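Local atomic coordinates of ORF112 (Cyprinid herpesvirus 3, PDB entry 4WCG), a protein that binds left-handed Z-DNA through its C-terminal Zalpha domain, a small winged helix-turn-helix module, and may also bind RNA. Residues M42-K45 and I46-Y49; V59-A62 and Q63-A67; S70-N73 and R74-R78. One frame throughout, in Å; residues are numbered along the deposited sequence.

Contact 1. Residues M42-K45 and I46-Y49; sequences MNLK and ILAY
Met42 meets Ile46 one helical turn further on, the sulfur-bearing arm of the one crossing the CD1 arm of the other at a slant. The CG of Met42 comes 3.9 Å from CD1 of Ile46, and SD lies hardly farther from the same methyl. In Met42, chi1 of 174° sets CG opposite the backbone nitrogen, and the chain then bends at both chi2 and chi3, folding back instead of running straight out. On Ile46, chi1 of -67° puts CG1 beside its own backbone nitrogen and over the preceding turn, 3.3 Å from Met42 O, the carbonyl that already accepts Ile46 N at 3.0 Å. Leu47 repeats the pattern one residue on: its CG rests 3.2 Å from Asn43 O, which also takes the amide N-H of Leu47.

All of this lies on helix 40-52, the first helix of the winged helix-turn-helix Zalpha domain, away from the bound DNA. Its inner side carries Met42 and Ile46, which pack on His75 of helix 69-81, while Leu47 lies against Arg84, Val85 and Leu96. Leu44 and Ala48 lie on the outer side, and there the contact thins: CD2 of Leu44 only grazes CD1 of Leu47 at 4.5 Å. Lys45 stretches out from the helix, extended beyond CG, with a weak, long ion pair to Glu41 at its amino group. The Asn43 amide turns back along the chain and gives its ND2 hydrogen to Glu40. Tyr49 N bonds to Lys45 O at 3.1 Å, and the Tyr49 ring swings away towards Ile61 and Ser64.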
# COMPACT_ATOMS: atom_id res chain seq x y z
N MET A 42 10.91 1.12 -13.49
CA MET A 42 9.81 0.16 -13.59
C MET A 42 8.51 0.77 -13.06
O MET A 42 7.43 0.58 -13.64
CB MET A 42 10.15 -1.13 -12.83
CG MET A 42 9.01 -2.13 -12.75
SD MET A 42 8.45 -2.71 -14.37
CE MET A 42 9.70 -3.91 -14.76
N ASN A 43 8.60 1.50 -11.95
CA ASN A 43 7.42 2.16 -11.39
C ASN A 43 6.74 3.06 -12.42
O ASN A 43 5.53 3.01 -12.60
CB ASN A 43 7.80 2.99 -10.18
CG ASN A 43 8.08 2.15 -8.97
OD1 ASN A 43 7.61 1.02 -8.87
ND2 ASN A 43 8.85 2.70 -8.03
N LEU A 44 7.54 3.86 -13.11
CA LEU A 44 7.00 4.79 -14.09
C LEU A 44 6.34 4.07 -15.26
O LEU A 44 5.31 4.51 -15.76
CB LEU A 44 8.10 5.73 -14.59
CG LEU A 44 8.62 6.72 -13.55
CD1 LEU A 44 9.78 7.53 -14.09
CD2 LEU A 44 7.50 7.64 -13.10
N LYS A 45 6.90 2.94 -15.67
CA LYS A 45 6.31 2.17 -16.76
C LYS A 45 4.96 1.58 -16.35
O LYS A 45 4.02 1.54 -17.14
CB LYS A 45 7.27 1.07 -17.21
CG LYS A 45 8.57 1.59 -17.82
CD LYS A 45 9.56 0.47 -18.02
CE LYS A 45 10.83 0.98 -18.70
NZ LYS A 45 11.74 -0.13 -19.07
N ILE A 46 4.87 1.11 -15.12
CA ILE A 46 3.63 0.55 -14.61
C ILE A 46 2.56 1.64 -14.49
O ILE A 46 1.40 1.44 -14.87
CB ILE A 46 3.85 -0.12 -13.25
CG1 ILE A 46 4.73 -1.36 -13.43
CG2 ILE A 46 2.52 -0.50 -12.61
CD1 ILE A 46 5.19 -1.97 -12.12
N LEU A 47 2.95 2.80 -13.98
CA LEU A 47 2.03 3.92 -13.86
C LEU A 47 1.54 4.34 -15.24
O LEU A 47 0.37 4.71 -15.42
CB LEU A 47 2.71 5.10 -13.16
CG LEU A 47 3.03 4.85 -11.68
CD1 LEU A 47 3.85 5.99 -11.11
CD2 LEU A 47 1.75 4.71 -10.89
N ALA A 48 2.42 4.29 -16.23
CA ALA A 48 2.02 4.65 -17.57
C ALA A 48 0.98 3.70 -18.13
O ALA A 48 0.04 4.13 -18.79
CB ALA A 48 3.22 4.72 -18.49
N TYR A 49 1.15 2.40 -17.89
CA TYR A 49 0.17 1.43 -18.34
C TYR A 49 -1.18 1.74 -17.69
O TYR A 49 -2.22 1.76 -18.36
CB TYR A 49 0.61 -0.00 -18.00
CG TYR A 49 -0.33 -1.08 -18.53
CD1 TYR A 49 -1.48 -1.43 -17.84
CD2 TYR A 49 -0.06 -1.72 -19.73
CE1 TYR A 49 -2.34 -2.40 -18.32
CE2 TYR A 49 -0.92 -2.70 -20.22
CZ TYR A 49 -2.06 -3.04 -19.51
OH TYR A 49 -2.91 -4.01 -19.99

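Contact 2. Residues V59-A62 and Q63-A67; sequences VHIA and QSLGA
Ile61 and Leu65 run side by side down the inner face of their helix, pointing the same way, with CG2 of Ile61 3.8 Å from CD1 of Leu65. The first torsion of Leu65 brings its CG beside its own backbone nitrogen and 3.4 Å from Ile61 O, the same carbonyl that accepts Leu65 N. Ala62 is buried next to them: its CB sits 3.4 Å from Ala67 O, and both alanines touch Val72.

This is the close of helix 58-65 and the start of the turn leading to the recognition helix in the helix-turn-helix. Gly66 leaves helical geometry with a positive phi of 71°, and a Schellman motif ends the helix: Ala67 N bonds Ala62 O at 2.9 Å, almost straight at 171°, and Gly66 N makes a weak bond to Gln63 O.

The outer side is looser. Gln63 lies extended alongside His60 and Val59, yet its amide makes no hydrogen bond to either: OE1 stands at the edge of the His60 ring, 3.9 Å from CD2, the amide and imidazole planes 63° apart, and NE2 only approaches CG2 of Val59 at 4.1 Å. One face of that ring is covered by Val59 CG1, centred 3.7 Å above it.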
# COMPACT_ATOMS: atom_id res chain seq x y z
N VAL A 59 -0.90 -9.55 -14.41
CA VAL A 59 -0.49 -10.44 -15.50
C VAL A 59 -0.51 -9.70 -16.82
O VAL A 59 0.32 -9.95 -17.70
CB VAL A 59 -1.39 -11.70 -15.58
CG1 VAL A 59 -2.83 -11.33 -15.91
CG2 VAL A 59 -0.83 -12.67 -16.61
N HIS A 60 -1.43 -8.75 -16.97
CA HIS A 60 -1.56 -8.04 -18.23
C HIS A 60 -0.53 -6.92 -18.32
O HIS A 60 0.02 -6.66 -19.39
CB HIS A 60 -2.98 -7.51 -18.37
CG HIS A 60 -4.01 -8.59 -18.47
ND1 HIS A 60 -5.23 -8.53 -17.82
CD2 HIS A 60 -3.99 -9.78 -19.12
CE1 HIS A 60 -5.92 -9.63 -18.08
NE2 HIS A 60 -5.19 -10.40 -18.86
N ILE A 61 -0.24 -6.28 -17.20
CA ILE A 61 0.83 -5.30 -17.16
C ILE A 61 2.17 -5.97 -17.48
O ILE A 61 2.95 -5.47 -18.29
CB ILE A 61 0.90 -4.61 -15.80
CG1 ILE A 61 -0.45 -3.95 -15.51
CG2 ILE A 61 2.06 -3.62 -15.77
CD1 ILE A 61 -0.57 -3.31 -14.15
N ALA A 62 2.43 -7.11 -16.86
CA ALA A 62 3.65 -7.87 -17.11
C ALA A 62 3.80 -8.27 -18.58
O ALA A 62 4.89 -8.16 -19.15
CB ALA A 62 3.68 -9.11 -16.21
N GLN A 63 2.72 -8.74 -19.19
CA GLN A 63 2.76 -9.12 -20.59
C GLN A 63 3.16 -7.93 -21.45
O GLN A 63 3.99 -8.05 -22.34
CB GLN A 63 1.41 -9.67 -21.05
CG GLN A 63 1.08 -11.07 -20.56
CD GLN A 63 -0.32 -11.50 -20.95
OE1 GLN A 63 -1.09 -10.72 -21.50
NE2 GLN A 63 -0.65 -12.76 -20.67
N SER A 64 2.58 -6.77 -21.15
CA SER A 64 2.81 -5.58 -21.97
C SER A 64 4.25 -5.09 -21.84
O SER A 64 4.86 -4.69 -22.84
CB SER A 64 1.85 -4.46 -21.58
OG SER A 64 2.01 -3.33 -22.43
N LEU A 65 4.79 -5.12 -20.63
CA LEU A 65 6.13 -4.61 -20.38
C LEU A 65 7.23 -5.60 -20.73
O LEU A 65 8.40 -5.22 -20.84
CB LEU A 65 6.29 -4.20 -18.92
CG LEU A 65 5.37 -3.08 -18.46
CD1 LEU A 65 5.53 -2.83 -16.97
CD2 LEU A 65 5.69 -1.82 -19.24
N GLY A 66 6.87 -6.87 -20.90
CA GLY A 66 7.86 -7.93 -21.03
C GLY A 66 8.55 -8.18 -19.69
O GLY A 66 9.77 -8.30 -19.61
N ALA A 67 7.77 -8.27 -18.63
CA ALA A 67 8.33 -8.51 -17.31
C ALA A 67 7.66 -9.73 -16.67
O ALA A 67 6.72 -10.29 -17.21
CB ALA A 67 8.18 -7.28 -16.41

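Contact 3. Residues S70-N73 and R74-R78; sequences SEVN and RHLYR. With nucleotides of chain D; nucleotides of chain C.
Helix 69-81 is the recognition helix of the winged helix-turn-helix, and residues 70-78 hold the Z-DNA backbone along one side. Asn73 and Tyr77, one turn apart, point the same way. Asn73 ND2 gives a hydrogen to OP1 of DG5 of chain D at 2.9 Å, while the C8 edge of that guanine points into the face of the Tyr77 ring, an edge-to-face CH-pi contact; C8 sits over the ring centre, 3.3 Å above its plane. The edge of the ring meets Asn73 O, and Tyr77 OH donates to OP1 of DC4 of chain D at 2.6 Å. Arg74 passes its aliphatic part by O3' of DG5, and its guanidinium makes a salt bridge to another phosphate; a water held by Ser70 OG at 2.6 Å bonds weakly to NH1 at its edge. Also at the DNA, Arg78 reaches DG5 of chain C, with NH2 2.8 Å from O6 and NH1 3.3 Å from N7.

Toward helix 40-52, Glu71 O takes two hydrogens from His75, the backbone N and ND1 (2.8 Å), from opposite faces of the carbonyl plane. With NE2 bound to Ser39 N, the imidazole is pinned at both nitrogens. Val72 CG1 packs on Leu76 CD1 at 3.7 Å.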
# COMPACT_ATOMS: atom_id res chain seq x y z
N SER A 70 5.63 -11.52 -10.99
CA SER A 70 6.08 -11.28 -9.62
C SER A 70 6.78 -9.92 -9.50
O SER A 70 6.61 -9.24 -8.50
CB SER A 70 7.01 -12.41 -9.14
OG SER A 70 8.14 -12.53 -9.98
N GLU A 71 7.56 -9.54 -10.51
CA GLU A 71 8.23 -8.25 -10.50
C GLU A 71 7.25 -7.10 -10.55
O GLU A 71 7.36 -6.13 -9.81
CB GLU A 71 9.21 -8.15 -11.68
CG GLU A 71 9.94 -6.83 -11.77
CD GLU A 71 10.97 -6.80 -12.88
OE1 GLU A 71 10.98 -7.74 -13.71
OE2 GLU A 71 11.77 -5.84 -12.93
N VAL A 72 6.27 -7.21 -11.44
CA VAL A 72 5.23 -6.19 -11.52
C VAL A 72 4.48 -6.07 -10.19
O VAL A 72 4.25 -4.96 -9.68
CB VAL A 72 4.27 -6.48 -12.69
CG1 VAL A 72 3.03 -5.59 -12.62
CG2 VAL A 72 5.00 -6.26 -14.01
N ASN A 73 4.13 -7.20 -9.58
CA ASN A 73 3.41 -7.15 -8.31
C ASN A 73 4.29 -6.56 -7.21
O ASN A 73 3.80 -5.83 -6.36
CB ASN A 73 2.89 -8.54 -7.91
CG ASN A 73 1.48 -8.77 -8.40
OD1 ASN A 73 0.70 -7.82 -8.51
ND2 ASN A 73 1.13 -10.02 -8.68
N ARG A 74 5.59 -6.87 -7.21
CA ARG A 74 6.46 -6.31 -6.18
C ARG A 74 6.40 -4.78 -6.26
O ARG A 74 6.31 -4.08 -5.22
CB ARG A 74 7.90 -6.81 -6.36
CG ARG A 74 8.82 -6.41 -5.20
CD ARG A 74 10.15 -7.11 -5.25
NE ARG A 74 10.95 -6.66 -6.38
CZ ARG A 74 11.18 -7.39 -7.47
NH1 ARG A 74 10.64 -8.59 -7.57
NH2 ARG A 74 11.93 -6.91 -8.44
N HIS A 75 6.44 -4.26 -7.48
CA HIS A 75 6.41 -2.81 -7.65
C HIS A 75 5.03 -2.21 -7.35
O HIS A 75 4.95 -1.15 -6.72
CB HIS A 75 6.90 -2.42 -9.05
CG HIS A 75 8.37 -2.61 -9.24
ND1 HIS A 75 8.96 -3.85 -9.35
CD2 HIS A 75 9.37 -1.70 -9.33
CE1 HIS A 75 10.26 -3.69 -9.52
NE2 HIS A 75 10.54 -2.40 -9.51
N LEU A 76 3.96 -2.87 -7.79
CA LEU A 76 2.60 -2.38 -7.49
C LEU A 76 2.37 -2.26 -6.00
O LEU A 76 1.89 -1.24 -5.49
CB LEU A 76 1.53 -3.31 -8.09
CG LEU A 76 1.34 -3.22 -9.61
CD1 LEU A 76 0.54 -4.43 -10.10
CD2 LEU A 76 0.59 -1.93 -9.95
N TYR A 77 2.70 -3.32 -5.26
CA TYR A 77 2.44 -3.29 -3.84
C TYR A 77 3.30 -2.23 -3.13
O TYR A 77 2.82 -1.56 -2.22
CB TYR A 77 2.65 -4.67 -3.22
CG TYR A 77 1.45 -5.58 -3.40
CD1 TYR A 77 1.29 -6.35 -4.55
CD2 TYR A 77 0.45 -5.63 -2.44
CE1 TYR A 77 0.19 -7.18 -4.71
CE2 TYR A 77 -0.65 -6.44 -2.59
CZ TYR A 77 -0.78 -7.21 -3.73
OH TYR A 77 -1.89 -8.01 -3.85
N ARG A 78 4.55 -2.06 -3.53
CA ARG A 78 5.33 -1.01 -2.89
C ARG A 78 4.79 0.38 -3.23
O ARG A 78 4.76 1.26 -2.36
CB ARG A 78 6.80 -1.15 -3.25
CG ARG A 78 7.45 -2.38 -2.61
CD ARG A 78 7.26 -2.46 -1.07
NE ARG A 78 8.05 -3.55 -0.49
CZ ARG A 78 8.11 -3.86 0.81
NH1 ARG A 78 7.41 -3.18 1.72
NH2 ARG A 78 8.88 -4.87 1.21
P DG D 5 3.14 -13.08 -7.46
OP1 DG D 5 2.12 -12.72 -8.42
OP2 DG D 5 4.18 -13.99 -7.87
O5' DG D 5 3.76 -11.73 -6.94
C5' DG D 5 4.74 -11.75 -5.93
C4' DG D 5 5.07 -10.35 -5.48
O4' DG D 5 3.90 -9.73 -4.91
C3' DG D 5 6.13 -10.31 -4.39
O3' DG D 5 7.36 -10.02 -5.04
C2' DG D 5 5.68 -9.18 -3.48
C1' DG D 5 4.20 -9.01 -3.75
N9 DG D 5 3.29 -9.44 -2.70
C8 DG D 5 2.24 -8.72 -2.21
N7 DG D 5 1.53 -9.37 -1.33
C5 DG D 5 2.16 -10.60 -1.24
C6 DG D 5 1.85 -11.71 -0.43
O6 DG D 5 0.95 -11.84 0.38
N1 DG D 5 2.72 -12.76 -0.67
C2 DG D 5 3.77 -12.73 -1.55
N2 DG D 5 4.50 -13.84 -1.63
N3 DG D 5 4.07 -11.69 -2.30
C4 DG D 5 3.23 -10.66 -2.09
P DC D 4 -2.09 -10.97 -5.71
OP1 DC D 4 -1.81 -9.55 -6.00
OP2 DC D 4 -2.24 -11.90 -6.84
O5' DC D 4 -0.97 -11.53 -4.71
C5' DC D 4 0.34 -11.02 -4.75
C4' DC D 4 1.34 -12.16 -4.69
O4' DC D 4 1.25 -12.82 -3.39
C3' DC D 4 1.14 -13.26 -5.74
O3' DC D 4 2.42 -13.71 -6.20
C2' DC D 4 0.45 -14.36 -4.94
C1' DC D 4 1.15 -14.21 -3.59
N1 DC D 4 0.38 -14.79 -2.47
C2 DC D 4 0.66 -16.08 -2.04
O2 DC D 4 1.55 -16.72 -2.61
N3 DC D 4 -0.06 -16.61 -1.01
C4 DC D 4 -1.02 -15.88 -0.43
N4 DC D 4 -1.71 -16.42 0.57
C5 DC D 4 -1.32 -14.56 -0.87
C6 DC D 4 -0.60 -14.06 -1.87
P DG C 5 8.10 -5.41 11.79
OP1 DG C 5 8.12 -4.10 12.36
OP2 DG C 5 8.21 -6.54 12.67
O5' DG C 5 6.76 -5.56 10.96
C5' DG C 5 6.49 -6.78 10.31
C4' DG C 5 5.24 -6.67 9.48
O4' DG C 5 5.39 -5.61 8.52
C3' DG C 5 4.96 -7.93 8.68
O3' DG C 5 4.04 -8.71 9.41
C2' DG C 5 4.38 -7.42 7.39
C1' DG C 5 4.87 -5.99 7.26
N9 DG C 5 5.90 -5.73 6.26
C8 DG C 5 5.86 -4.72 5.34
N7 DG C 5 6.93 -4.68 4.59
C5 DG C 5 7.71 -5.72 5.05
C6 DG C 5 8.99 -6.15 4.64
O6 DG C 5 9.70 -5.69 3.75
N1 DG C 5 9.43 -7.23 5.38
C2 DG C 5 8.74 -7.81 6.41
N2 DG C 5 9.34 -8.84 7.01
N3 DG C 5 7.56 -7.40 6.82
C4 DG C 5 7.10 -6.37 6.09
O HOH W 1 10.15 -11.64 -8.52

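From the N terminus the contacts come in series, and none nests in or crosses another. Each lies along a single stretch of chain: contact 1 spans two turns of helix 40-52, contact 2 closes the turn at the end of helix 58-65, and contact 3 lies in helix 69-81; none closes a long loop. Their side chains meet where the helices pack. Tyr49 of contact 1 packs on Ile61 and Ser64 of contact 2, and Lys45 on Leu65. Met42, Asn43 and Ile46 bear on His75 of contact 3. Val72 joins contacts 2 and 3 by lying against Ile61, Ala62 and Ala67. The three helices thus form one bundle, with contact 3 carrying much of the DNA-binding surface.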